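Local coordinates for protein vaginolysin (Gardnerella vaginalis, PDB 5IMY) that probably binds cholesterol in host membranes and breaches them as a secreted, pore-forming toxin of the cholesterol-dependent cytolysin family, at residues H43-E48 / S365-I370; Q68-T73 / Y369-V374; T75-S80 / N358-L363. One frame throughout, in Å; residues are numbered along the deposited sequence.

In the fold
All three contacts tie the N-terminal part of the chain to the long strand 363-389 or the loop before it. Contacts 1 and 2 are surface contacts that share Tyr369 and Ile370 and flank the same strand: residues 43-48 run alongside it roughly parallel, while strand 62-76 pairs with it antiparallel. Contact 1 uses the Asp368 carboxylate on a backbone amide, contact 2 gathers lysines round Glu371, and each adds an isoleucine contact; a weak ion pair of Asp368 with Lys69 joins the two. Contact 3 is partly buried. There the C-terminal end of strand 62-76 meets the start of strand 363-389, and threonine methyls, leucines and a bridging water replace charges.

Contact 1 of 3, residues H43-E48 / S365-I370; sequences HGETIE and SNSDYI
Asp368 reaches the backbone of Ile47 with its carboxylate, which accepts from the Ile47 amide where regular strand pairing has ended. CG lies anti to the carbonyl carbon (chi1 -72°), which brings OD2 to 3.2 Å from the amide N of Ile47; the bond uses the anti lone pair, the one facing away from the other oxygen. Thr46 lies side by side with Asp368 and points the same way, with OG1 3.5 Å from OD2 of Asp368. A short acidic residue suits the place because it reaches the amide while keeping its CB packed against the carbonyl O of Glu45.

Ile47 is the apolar half of the contact. Its side chain crosses that of Ile370 at about a right angle, CG2 of Ile47 meeting CD1 of Ile370 at 3.7 Å, while its other branch ends with CD1 3.9 Å from CA of Tyr369, against the strand backbone. At the opposite end, the ring of His43 and the amide of Asn366 stand nearly perpendicular, their planes 88° apart.

Between these ends the backbones begin as a parallel bridge of His43 with Asn366, in which Gly44 N donates to Asn366 O at 2.9 Å and Arg42 supplies the other bond. The next bond runs from Asp368 N to Glu45 O at 3.2 Å, after which the pairing gives way to the side-chain bond. Gly44, having no side chain, lets its CA settle 4.1 Å from CB of Ser367.

Asp368 OD1 also makes a long, weak ion pair with Lys69 of strand 62-76. With OD2 held by a backbone amide and a lysine near OD1, the carboxylate is probably kept ionised, and it fastens an otherwise irregular segment to strand 363-389.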
ATOM      1  N   HIS A  43      20.366  -0.307  24.678  1.00 63.33           N
ATOM      2  CA  HIS A  43      19.455   0.576  23.957  1.00 62.51           C
ATOM      3  C   HIS A  43      20.250   1.473  23.023  1.00 64.09           C
ATOM      4  O   HIS A  43      21.212   2.120  23.449  1.00 68.93           O
ATOM      5  CB  HIS A  43      18.624   1.425  24.927  1.00 72.12           C
ATOM      6  CG  HIS A  43      17.656   0.633  25.751  1.00 83.73           C
ATOM      7  ND1 HIS A  43      18.014   0.007  26.925  1.00 82.92           N
ATOM      8  CD2 HIS A  43      16.341   0.365  25.568  1.00 89.07           C
ATOM      9  CE1 HIS A  43      16.962  -0.612  27.431  1.00 78.96           C
ATOM     10  NE2 HIS A  43      15.934  -0.411  26.625  1.00 91.47           N
ATOM     11  N   GLY A  44      19.841   1.517  21.761  1.00 66.71           N
ATOM     12  CA  GLY A  44      20.498   2.324  20.749  1.00 60.69           C
ATOM     13  C   GLY A  44      19.876   3.695  20.600  1.00 62.51           C
ATOM     14  O   GLY A  44      19.305   4.252  21.544  1.00 54.58           O
ATOM     15  N   GLU A  45      19.988   4.248  19.395  1.00 62.56           N
ATOM     16  CA  GLU A  45      19.458   5.573  19.121  1.00 59.83           C
ATOM     17  C   GLU A  45      17.938   5.533  18.992  1.00 51.34           C
ATOM     18  O   GLU A  45      17.332   4.482  18.766  1.00 49.07           O
ATOM     19  CB  GLU A  45      20.064   6.148  17.839  1.00 51.89           C
ATOM     20  CG  GLU A  45      19.698   5.380  16.573  1.00 56.85           C
ATOM     21  CD  GLU A  45      20.150   6.088  15.311  1.00 61.37           C
ATOM     22  OE1 GLU A  45      19.942   7.317  15.211  1.00 58.08           O
ATOM     23  OE2 GLU A  45      20.716   5.419  14.420  1.00 60.33           O
ATOM     24  N   THR A  46      17.324   6.704  19.140  1.00 49.89           N
ATOM     25  CA  THR A  46      15.894   6.875  18.937  1.00 53.56           C
ATOM     26  C   THR A  46      15.649   7.730  17.700  1.00 59.82           C
ATOM     27  O   THR A  46      16.461   8.588  17.347  1.00 53.78           O
ATOM     28  CB  THR A  46      15.227   7.525  20.155  1.00 63.92           C
ATOM     29  OG1 THR A  46      13.803   7.489  19.996  1.00 66.66           O
ATOM     30  CG2 THR A  46      15.679   8.977  20.320  1.00 69.18           C
ATOM     31  N   ILE A  47      14.517   7.480  17.041  1.00 62.24           N
ATOM     32  CA  ILE A  47      14.166   8.173  15.808  1.00 49.79           C
ATOM     33  C   ILE A  47      12.658   8.368  15.780  1.00 49.18           C
ATOM     34  O   ILE A  47      11.899   7.558  16.316  1.00 49.96           O
ATOM     35  CB  ILE A  47      14.646   7.393  14.560  1.00 56.80           C
ATOM     36  CG1 ILE A  47      16.174   7.327  14.507  1.00 52.85           C
ATOM     37  CG2 ILE A  47      14.125   8.039  13.286  1.00 43.97           C
ATOM     38  CD1 ILE A  47      16.702   6.274  13.562  1.00 43.16           C
ATOM     39  N   GLU A  48      12.226   9.455  15.145  1.00 56.70           N
ATOM     40  CA  GLU A  48      10.808   9.744  15.006  1.00 58.53           C
ATOM     41  C   GLU A  48      10.228   8.997  13.797  1.00 56.35           C
ATOM     42  O   GLU A  48      10.951   8.455  12.957  1.00 55.29           O
ATOM     43  CB  GLU A  48      10.599  11.258  14.897  1.00 64.11           C
ATOM     44  CG  GLU A  48       9.364  11.828  15.611  1.00 77.38           C
ATOM     45  CD  GLU A  48       9.052  11.155  16.937  1.00 79.32           C
ATOM     46  OE1 GLU A  48       7.944  10.588  17.066  1.00 75.29           O
ATOM     47  OE2 GLU A  48       9.910  11.184  17.843  1.00 87.76           O
ATOM     48  N   SER A 365      18.910  -6.351  23.110  1.00 44.86           N
ATOM     49  CA  SER A 365      19.426  -5.212  22.365  1.00 46.08           C
ATOM     50  C   SER A 365      18.333  -4.703  21.446  1.00 49.53           C
ATOM     51  O   SER A 365      17.686  -5.492  20.749  1.00 47.63           O
ATOM     52  CB  SER A 365      20.667  -5.594  21.556  1.00 48.61           C
ATOM     53  OG  SER A 365      21.724  -5.988  22.413  1.00 53.67           O
ATOM     54  N   ASN A 366      18.119  -3.389  21.449  1.00 43.95           N
ATOM     55  CA  ASN A 366      17.135  -2.787  20.566  1.00 50.85           C
ATOM     56  C   ASN A 366      17.649  -1.443  20.079  1.00 49.29           C
ATOM     57  O   ASN A 366      18.433  -0.774  20.758  1.00 51.15           O
ATOM     58  CB  ASN A 366      15.773  -2.615  21.257  1.00 56.58           C
ATOM     59  CG  ASN A 366      15.745  -1.440  22.214  1.00 64.12           C
ATOM     60  OD1 ASN A 366      16.703  -1.195  22.947  1.00 63.24           O
ATOM     61  ND2 ASN A 366      14.639  -0.705  22.210  1.00 75.15           N
ATOM     62  N   SER A 367      17.199  -1.057  18.889  1.00 48.24           N
ATOM     63  CA  SER A 367      17.625   0.192  18.278  1.00 43.50           C
ATOM     64  C   SER A 367      16.621   0.585  17.207  1.00 45.41           C
ATOM     65  O   SER A 367      16.136  -0.269  16.461  1.00 44.61           O
ATOM     66  CB  SER A 367      19.022   0.064  17.663  1.00 39.83           C
ATOM     67  OG  SER A 367      19.330   1.202  16.883  1.00 52.13           O
ATOM     68  N   ASP A 368      16.311   1.875  17.144  1.00 50.01           N
ATOM     69  CA  ASP A 368      15.501   2.395  16.057  1.00 45.39           C
ATOM     70  C   ASP A 368      16.357   2.563  14.811  1.00 45.82           C
ATOM     71  O   ASP A 368      17.570   2.781  14.887  1.00 46.82           O
ATOM     72  CB  ASP A 368      14.870   3.736  16.438  1.00 49.46           C
ATOM     73  CG  ASP A 368      13.759   3.590  17.462  1.00 50.37           C
ATOM     74  OD1 ASP A 368      13.306   2.449  17.693  1.00 45.27           O
ATOM     75  OD2 ASP A 368      13.333   4.620  18.025  1.00 46.74           O
ATOM     76  N   TYR A 369      15.713   2.453  13.654  1.00 42.52           N
ATOM     77  CA  TYR A 369      16.402   2.620  12.385  1.00 37.76           C
ATOM     78  C   TYR A 369      15.361   2.817  11.296  1.00 45.64           C
ATOM     79  O   TYR A 369      14.202   2.417  11.434  1.00 42.29           O
ATOM     80  CB  TYR A 369      17.295   1.416  12.065  1.00 39.40           C
ATOM     81  CG  TYR A 369      16.519   0.180  11.680  1.00 38.28           C
ATOM     82  CD1 TYR A 369      16.414  -0.214  10.354  1.00 38.46           C
ATOM     83  CD2 TYR A 369      15.881  -0.587  12.644  1.00 34.62           C
ATOM     84  CE1 TYR A 369      15.702  -1.340   9.998  1.00 35.70           C
ATOM     85  CE2 TYR A 369      15.165  -1.715  12.299  1.00 38.52           C
ATOM     86  CZ  TYR A 369      15.078  -2.087  10.976  1.00 37.88           C
ATOM     87  OH  TYR A 369      14.365  -3.211  10.629  1.00 38.22           O
ATOM     88  N   ILE A 370      15.794   3.441  10.209  1.00 39.54           N
ATOM     89  CA  ILE A 370      14.960   3.664   9.038  1.00 36.79           C
ATOM     90  C   ILE A 370      15.281   2.572   8.029  1.00 35.78           C
ATOM     91  O   ILE A 370      16.424   2.454   7.577  1.00 39.83           O
ATOM     92  CB  ILE A 370      15.198   5.064   8.446  1.00 48.00           C
ATOM     93  CG1 ILE A 370      14.459   6.117   9.276  1.00 52.32           C
ATOM     94  CG2 ILE A 370      14.761   5.141   6.980  1.00 46.48           C
ATOM     95  CD1 ILE A 370      15.368   7.114   9.945  1.00 63.79           C
TER

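Contact 2 of 3, residues Q68-T73 / Y369-V374; sequences QKKNIT and YIETKV
Ile72 meets the phenol ring of Tyr369 at its edge: the amide N of Ile72 lies in the ring plane, 3.8 Å from CE2 of Tyr369, and the carbonyl carbon of Asn71 stands at the same edge. The side chains of Ile72 and Tyr369 cross at about a right angle, CB of Ile72 lying 3.9 Å from CE2 of Tyr369. Carbonyl O of Lys70 approaches the ring obliquely, while CB of Lys70 packs 3.9 Å from CZ of Tyr369. A chi1 of 72° swings the ring across to the neighbouring strand, and Gln175, Ser176 and Gln179 also touch it. A large, mostly apolar ring fits this buried place, with its hydroxyl beside the aliphatic part of Lys70.

The strands pair antiparallel within the long twisted sheet that, as in other cholesterol-dependent cytolysins, links the main body to the C-terminal beta sandwich. The axes of segments 68-73 and 369-374 make 119°, so the strands are strongly twisted against each other. Lys70 and Tyr369 form a hydrogen-bonded pair, with Lys70 N to Tyr369 O at 2.7 Å and the return bond, Tyr369 N to Lys70 O, at 3.0 Å. Gln68 and Glu371 form another such pair. Between them, Lys69 and Ile370 are a non-hydrogen-bonded pair, where CA of Ile370 offers a C-H to Gln68 O at 3.6 Å.

On the same face as Tyr369, Glu371 forms a salt-bridge network with Lys70 and Lys373 whose details are less sure, because Lys70 NZ and Glu371 OE2 are modelled too close together and both positions are doubtful. The bond from Lys373 NZ to that oxygen is weak and equally unsure. Lys373 also packs on Glu404 of the second subunit.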
ATOM      1  N   GLN A  68      10.813   4.101   5.970  1.00 45.12           N
ATOM      2  CA  GLN A  68       9.913   4.186   7.108  1.00 53.02           C
ATOM      3  C   GLN A  68      10.669   3.776   8.361  1.00 50.07           C
ATOM      4  O   GLN A  68      11.531   2.895   8.315  1.00 47.65           O
ATOM      5  CB  GLN A  68       8.673   3.303   6.908  1.00 48.62           C
ATOM      6  CG  GLN A  68       8.850   1.860   7.343  1.00 55.60           C
ATOM      7  CD  GLN A  68       7.966   0.909   6.564  1.00 66.73           C
ATOM      8  OE1 GLN A  68       6.738   0.998   6.609  1.00 60.62           O
ATOM      9  NE2 GLN A  68       8.593  -0.006   5.832  1.00 70.74           N
ATOM     10  N   LYS A  69      10.342   4.425   9.473  1.00 51.06           N
ATOM     11  CA  LYS A  69      11.049   4.203  10.725  1.00 50.46           C
ATOM     12  C   LYS A  69      10.567   2.906  11.362  1.00 48.68           C
ATOM     13  O   LYS A  69       9.369   2.737  11.614  1.00 52.48           O
ATOM     14  CB  LYS A  69      10.834   5.388  11.665  1.00 53.09           C
ATOM     15  CG  LYS A  69      11.419   5.204  13.057  1.00 55.80           C
ATOM     16  CD  LYS A  69      10.414   4.602  14.028  1.00 49.31           C
ATOM     17  CE  LYS A  69      10.778   4.932  15.464  1.00 55.45           C
ATOM     18  NZ  LYS A  69      10.621   3.763  16.367  1.00 56.63           N
ATOM     19  N   LYS A  70      11.498   1.996  11.620  1.00 51.54           N
ATOM     20  CA  LYS A  70      11.215   0.736  12.290  1.00 46.82           C
ATOM     21  C   LYS A  70      12.043   0.631  13.566  1.00 46.42           C
ATOM     22  O   LYS A  70      12.821   1.523  13.911  1.00 43.78           O
ATOM     23  CB  LYS A  70      11.507  -0.455  11.373  1.00 52.75           C
ATOM     24  CG  LYS A  70      10.556  -0.596  10.211  1.00 52.74           C
ATOM     25  CD  LYS A  70      10.520  -2.031   9.738  1.00 71.10           C
ATOM     26  CE  LYS A  70       9.710  -2.174   8.471  1.00 76.29           C
ATOM     27  NZ  LYS A  70      10.578  -2.631   7.376  1.00 70.76           N
ATOM     28  N   ASN A  71      11.862  -0.484  14.264  1.00 53.12           N
ATOM     29  CA  ASN A  71      12.628  -0.800  15.457  1.00 43.23           C
ATOM     30  C   ASN A  71      12.967  -2.280  15.435  1.00 39.68           C
ATOM     31  O   ASN A  71      12.137  -3.106  15.045  1.00 43.96           O
ATOM     32  CB  ASN A  71      11.848  -0.457  16.733  1.00 45.11           C
ATOM     33  CG  ASN A  71      12.409  -1.145  17.961  1.00 50.69           C
ATOM     34  OD1 ASN A  71      13.287  -0.614  18.638  1.00 45.87           O
ATOM     35  ND2 ASN A  71      11.900  -2.336  18.254  1.00 53.88           N
ATOM     36  N   ILE A  72      14.187  -2.611  15.846  1.00 45.99           N
ATOM     37  CA  ILE A  72      14.620  -3.995  15.996  1.00 50.45           C
ATOM     38  C   ILE A  72      14.891  -4.243  17.472  1.00 47.66           C
ATOM     39  O   ILE A  72      15.574  -3.445  18.123  1.00 46.82           O
ATOM     40  CB  ILE A  72      15.868  -4.306  15.149  1.00 42.66           C
ATOM     41  CG1 ILE A  72      16.204  -5.805  15.248  1.00 46.24           C
ATOM     42  CG2 ILE A  72      17.038  -3.396  15.549  1.00 44.82           C
ATOM     43  CD1 ILE A  72      17.679  -6.135  15.369  1.00 44.92           C
ATOM     44  N   THR A  73      14.339  -5.333  17.998  1.00 47.43           N
ATOM     45  CA  THR A  73      14.641  -5.805  19.341  1.00 50.46           C
ATOM     46  C   THR A  73      15.128  -7.242  19.234  1.00 48.07           C
ATOM     47  O   THR A  73      14.485  -8.070  18.583  1.00 46.26           O
ATOM     48  CB  THR A  73      13.417  -5.729  20.259  1.00 47.26           C
ATOM     49  OG1 THR A  73      12.844  -4.419  20.192  1.00 58.59           O
ATOM     50  CG2 THR A  73      13.809  -6.034  21.704  1.00 52.79           C
ATOM     51  N   TYR A 369      15.713   2.453  13.654  1.00 42.52           N
ATOM     52  CA  TYR A 369      16.402   2.620  12.385  1.00 37.76           C
ATOM     53  C   TYR A 369      15.361   2.817  11.296  1.00 45.64           C
ATOM     54  O   TYR A 369      14.202   2.417  11.434  1.00 42.29           O
ATOM     55  CB  TYR A 369      17.295   1.416  12.065  1.00 39.40           C
ATOM     56  CG  TYR A 369      16.519   0.180  11.680  1.00 38.28           C
ATOM     57  CD1 TYR A 369      16.414  -0.214  10.354  1.00 38.46           C
ATOM     58  CD2 TYR A 369      15.881  -0.587  12.644  1.00 34.62           C
ATOM     59  CE1 TYR A 369      15.702  -1.340   9.998  1.00 35.70           C
ATOM     60  CE2 TYR A 369      15.165  -1.715  12.299  1.00 38.52           C
ATOM     61  CZ  TYR A 369      15.078  -2.087  10.976  1.00 37.88           C
ATOM     62  OH  TYR A 369      14.365  -3.211  10.629  1.00 38.22           O
ATOM     63  N   ILE A 370      15.794   3.441  10.209  1.00 39.54           N
ATOM     64  CA  ILE A 370      14.960   3.664   9.038  1.00 36.79           C
ATOM     65  C   ILE A 370      15.281   2.572   8.029  1.00 35.78           C
ATOM     66  O   ILE A 370      16.424   2.454   7.577  1.00 39.83           O
ATOM     67  CB  ILE A 370      15.198   5.064   8.446  1.00 48.00           C
ATOM     68  CG1 ILE A 370      14.459   6.117   9.276  1.00 52.32           C
ATOM     69  CG2 ILE A 370      14.761   5.141   6.980  1.00 46.48           C
ATOM     70  CD1 ILE A 370      15.368   7.114   9.945  1.00 63.79           C
ATOM     71  N   GLU A 371      14.283   1.765   7.680  1.00 36.20           N
ATOM     72  CA  GLU A 371      14.453   0.754   6.649  1.00 48.87           C
ATOM     73  C   GLU A 371      13.979   1.291   5.306  1.00 40.76           C
ATOM     74  O   GLU A 371      12.950   1.967   5.219  1.00 37.62           O
ATOM     75  CB  GLU A 371      13.687  -0.527   6.983  1.00 47.14           C
ATOM     76  CG  GLU A 371      13.982  -1.652   5.992  1.00 58.37           C
ATOM     77  CD  GLU A 371      13.204  -2.919   6.262  1.00 72.85           C
ATOM     78  OE1 GLU A 371      13.699  -3.775   7.027  1.00 78.51           O
ATOM     79  OE2 GLU A 371      12.086  -3.056   5.719  1.00 78.00           O
ATOM     80  N   THR A 372      14.741   0.984   4.260  1.00 41.75           N
ATOM     81  CA  THR A 372      14.364   1.285   2.886  1.00 43.61           C
ATOM     82  C   THR A 372      13.999  -0.006   2.174  1.00 45.53           C
ATOM     83  O   THR A 372      14.740  -0.992   2.245  1.00 44.14           O
ATOM     84  CB  THR A 372      15.496   1.980   2.134  1.00 39.99           C
ATOM     85  OG1 THR A 372      15.791   3.209   2.791  1.00 41.88           O
ATOM     86  CG2 THR A 372      15.095   2.265   0.692  1.00 45.50           C
ATOM     87  N   LYS A 373      12.859   0.008   1.501  1.00 39.60           N
ATOM     88  CA  LYS A 373      12.463  -1.062   0.604  1.00 38.83           C
ATOM     89  C   LYS A 373      12.424  -0.529  -0.819  1.00 39.78           C
ATOM     90  O   LYS A 373      12.393   0.682  -1.051  1.00 39.71           O
ATOM     91  CB  LYS A 373      11.100  -1.636   0.993  1.00 43.43           C
ATOM     92  CG  LYS A 373      11.154  -2.662   2.108  1.00 48.53           C
ATOM     93  CD  LYS A 373       9.765  -3.199   2.405  1.00 70.13           C
ATOM     94  CE  LYS A 373       9.724  -3.956   3.715  1.00 75.52           C
ATOM     95  NZ  LYS A 373       9.018  -3.170   4.757  1.00 88.45           N
ATOM     96  N   VAL A 374      12.429  -1.450  -1.777  1.00 39.13           N
ATOM     97  CA  VAL A 374      12.511  -1.093  -3.187  1.00 40.89           C
ATOM     98  C   VAL A 374      11.616  -2.026  -3.989  1.00 43.04           C
ATOM     99  O   VAL A 374      11.507  -3.217  -3.683  1.00 51.93           O
ATOM    100  CB  VAL A 374      13.969  -1.149  -3.695  1.00 45.66           C
ATOM    101  CG1 VAL A 374      14.465  -2.592  -3.779  1.00 46.72           C
ATOM    102  CG2 VAL A 374      14.096  -0.438  -5.034  1.00 52.12           C
TER

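Contact 3 of 3, residues T75-S80 / N358-L363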
ATOM      1  N   THR A  75      16.882 -10.573  21.491  1.00 46.83           N
ATOM      2  CA  THR A  75      17.215 -11.196  22.764  1.00 38.56           C
ATOM      3  C   THR A  75      17.911 -12.513  22.469  1.00 41.53           C
ATOM      4  O   THR A  75      17.338 -13.383  21.805  1.00 45.51           O
ATOM      5  CB  THR A  75      15.962 -11.426  23.616  1.00 37.92           C
ATOM      6  OG1 THR A  75      15.302 -10.175  23.844  1.00 53.49           O
ATOM      7  CG2 THR A  75      16.327 -12.057  24.955  1.00 40.75           C
ATOM      8  N   THR A  76      19.142 -12.658  22.954  1.00 38.18           N
ATOM      9  CA  THR A  76      19.923 -13.858  22.706  1.00 40.65           C
ATOM     10  C   THR A  76      20.766 -14.183  23.929  1.00 39.80           C
ATOM     11  O   THR A  76      21.106 -13.302  24.723  1.00 41.84           O
ATOM     12  CB  THR A  76      20.830 -13.693  21.475  1.00 39.59           C
ATOM     13  OG1 THR A  76      21.548 -14.911  21.237  1.00 48.55           O
ATOM     14  CG2 THR A  76      21.820 -12.551  21.677  1.00 36.22           C
ATOM     15  N   SER A  77      21.089 -15.467  24.075  1.00 39.13           N
ATOM     16  CA  SER A  77      22.009 -15.938  25.103  1.00 40.91           C
ATOM     17  C   SER A  77      23.260 -16.556  24.497  1.00 42.10           C
ATOM     18  O   SER A  77      24.097 -17.091  25.234  1.00 39.76           O
ATOM     19  CB  SER A  77      21.318 -16.960  26.010  1.00 36.89           C
ATOM     20  OG  SER A  77      21.151 -18.197  25.342  1.00 38.34           O
ATOM     21  N   ASN A  78      23.408 -16.493  23.178  1.00 37.39           N
ATOM     22  CA  ASN A  78      24.493 -17.148  22.454  1.00 42.61           C
ATOM     23  C   ASN A  78      25.428 -16.055  21.941  1.00 40.29           C
ATOM     24  O   ASN A  78      25.271 -15.553  20.828  1.00 48.71           O
ATOM     25  CB  ASN A  78      23.930 -18.002  21.320  1.00 48.10           C
ATOM     26  CG  ASN A  78      24.964 -18.920  20.707  1.00 48.72           C
ATOM     27  OD1 ASN A  78      25.524 -18.625  19.653  1.00 55.76           O
ATOM     28  ND2 ASN A  78      25.222 -20.043  21.366  1.00 56.67           N
ATOM     29  N   LEU A  79      26.406 -15.689  22.765  1.00 40.41           N
ATOM     30  CA  LEU A  79      27.304 -14.585  22.459  1.00 36.82           C
ATOM     31  C   LEU A  79      28.484 -15.066  21.625  1.00 35.93           C
ATOM     32  O   LEU A  79      28.983 -16.179  21.801  1.00 41.47           O
ATOM     33  CB  LEU A  79      27.818 -13.929  23.741  1.00 39.29           C
ATOM     34  CG  LEU A  79      26.786 -13.153  24.562  1.00 49.87           C
ATOM     35  CD1 LEU A  79      25.951 -14.089  25.423  1.00 45.95           C
ATOM     36  CD2 LEU A  79      27.476 -12.099  25.420  1.00 51.66           C
ATOM     37  N   SER A  80      28.933 -14.203  20.719  1.00 34.63           N
ATOM     38  CA  SER A  80      30.015 -14.548  19.811  1.00 42.54           C
ATOM     39  C   SER A  80      31.366 -14.463  20.510  1.00 37.35           C
ATOM     40  O   SER A  80      31.591 -13.614  21.377  1.00 39.33           O
ATOM     41  CB  SER A  80      30.016 -13.621  18.594  1.00 40.56           C
ATOM     42  OG  SER A  80      28.869 -13.827  17.791  1.00 42.60           O
ATOM     43  N   ASN A 358      21.652 -20.293  38.475  1.00 39.46           N
ATOM     44  CA  ASN A 358      22.123 -21.095  37.349  1.00 44.53           C
ATOM     45  C   ASN A 358      21.231 -20.953  36.119  1.00 45.42           C
ATOM     46  O   ASN A 358      21.289 -21.787  35.207  1.00 44.69           O
ATOM     47  CB  ASN A 358      22.244 -22.572  37.740  1.00 36.85           C
ATOM     48  CG  ASN A 358      23.178 -22.786  38.914  1.00 43.86           C
ATOM     49  OD1 ASN A 358      24.394 -22.644  38.785  1.00 44.20           O
ATOM     50  ND2 ASN A 358      22.615 -23.135  40.066  1.00 32.74           N
ATOM     51  N   GLU A 359      20.407 -19.910  36.068  1.00 43.20           N
ATOM     52  CA  GLU A 359      19.558 -19.671  34.910  1.00 43.67           C
ATOM     53  C   GLU A 359      20.356 -19.013  33.793  1.00 41.75           C
ATOM     54  O   GLU A 359      21.129 -18.081  34.028  1.00 41.12           O
ATOM     55  CB  GLU A 359      18.369 -18.786  35.286  1.00 48.10           C
ATOM     56  CG  GLU A 359      17.105 -19.558  35.632  1.00 61.55           C
ATOM     57  CD  GLU A 359      16.053 -18.688  36.294  1.00 70.10           C
ATOM     58  OE1 GLU A 359      16.130 -17.449  36.157  1.00 65.98           O
ATOM     59  OE2 GLU A 359      15.150 -19.244  36.954  1.00 72.62           O
ATOM     60  N   VAL A 360      20.165 -19.513  32.571  1.00 41.94           N
ATOM     61  CA  VAL A 360      20.805 -18.904  31.414  1.00 41.07           C
ATOM     62  C   VAL A 360      20.395 -17.441  31.328  1.00 41.30           C
ATOM     63  O   VAL A 360      19.217 -17.092  31.487  1.00 37.05           O
ATOM     64  CB  VAL A 360      20.432 -19.667  30.133  1.00 38.07           C
ATOM     65  CG1 VAL A 360      21.050 -19.002  28.908  1.00 44.34           C
ATOM     66  CG2 VAL A 360      20.876 -21.123  30.234  1.00 35.77           C
ATOM     67  N   ALA A 361      21.372 -16.575  31.076  1.00 37.13           N
ATOM     68  CA  ALA A 361      21.141 -15.141  30.983  1.00 37.29           C
ATOM     69  C   ALA A 361      21.029 -14.725  29.523  1.00 39.96           C
ATOM     70  O   ALA A 361      21.756 -15.234  28.663  1.00 44.45           O
ATOM     71  CB  ALA A 361      22.269 -14.363  31.661  1.00 37.90           C
ATOM     72  N   THR A 362      20.114 -13.800  29.248  1.00 33.72           N
ATOM     73  CA  THR A 362      19.878 -13.305  27.902  1.00 38.11           C
ATOM     74  C   THR A 362      20.195 -11.818  27.833  1.00 33.33           C
ATOM     75  O   THR A 362      19.998 -11.079  28.803  1.00 35.30           O
ATOM     76  CB  THR A 362      18.425 -13.538  27.463  1.00 30.70           C
ATOM     77  OG1 THR A 362      17.536 -12.863  28.360  1.00 38.57           O
ATOM     78  CG2 THR A 362      18.099 -15.025  27.450  1.00 28.70           C
ATOM     79  N   LEU A 363      20.687 -11.386  26.675  1.00 36.89           N
ATOM     80  CA  LEU A 363      21.009  -9.987  26.422  1.00 38.51           C
ATOM     81  C   LEU A 363      19.976  -9.410  25.465  1.00 40.78           C
ATOM     82  O   LEU A 363      19.789  -9.931  24.360  1.00 37.50           O
ATOM     83  CB  LEU A 363      22.415  -9.839  25.842  1.00 28.54           C
ATOM     84  CG  LEU A 363      23.553  -9.838  26.866  1.00 38.21           C
ATOM     85  CD1 LEU A 363      23.743 -11.219  27.474  1.00 39.32           C
ATOM     86  CD2 LEU A 363      24.844  -9.340  26.234  1.00 36.65           C
TER
HETATM   87  O   HOH W   1      24.539 -15.681  27.712  1.00 38.82           O
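A water joins Ser77 and Ala361 where direct pairing of the two segments has given out: it donates both its hydrogens, one to Ser77 O at 2.9 Å and one to Ala361 O at 3.0 Å. Just before this point the backbones still pair as strands. Thr76 and Leu363 form an antiparallel hydrogen-bonded pair, with Leu363 N reaching Thr76 O at 2.8 Å almost in a straight line (177°) and Thr76 N returning a bond to Leu363 O. CA of Thr75 adds a C-H contact to that same Leu363 O.

The parting of the segments begins at Thr76. Its OG1 accepts from Asn78 N at 3.1 Å, an ST turn that bends the backbone out of strand 62-76. A threonine suits both roles, since it is at home in a strand and carries the hydroxyl that a turn needs.

Small side chains fill the seam beside the bend. The side chains of Thr75 and Thr362 cross at a slant, CG2 of Thr75 meeting CB of Thr362 at 3.6 Å. Ser77, with its OG set between the backbone N and carbonyl carbon (chi1 73°), lays CB 3.6 Å from CG1 of Val360 and OG near that same methyl; the small side chain suits a place where CB of Ser77 lies 3.2 Å from Ala361 O. Further in, Leu79 and Leu363 cross at about a right angle, CD2 of one touching CD2 of the other at 3.9 Å, an apolar contact fitting their burial.

Strand 347-354 lies against both segments: Leu79 shares a backbone hydrogen bond with Tyr350, and Ala361 one with Thr352, while Thr351 makes a weak bond to Ser77 O. The contact thus stands where strand 62-76 leaves the long sheet shared with 363-389 and the chain enters, at strand 79-80, the larger antiparallel sheet.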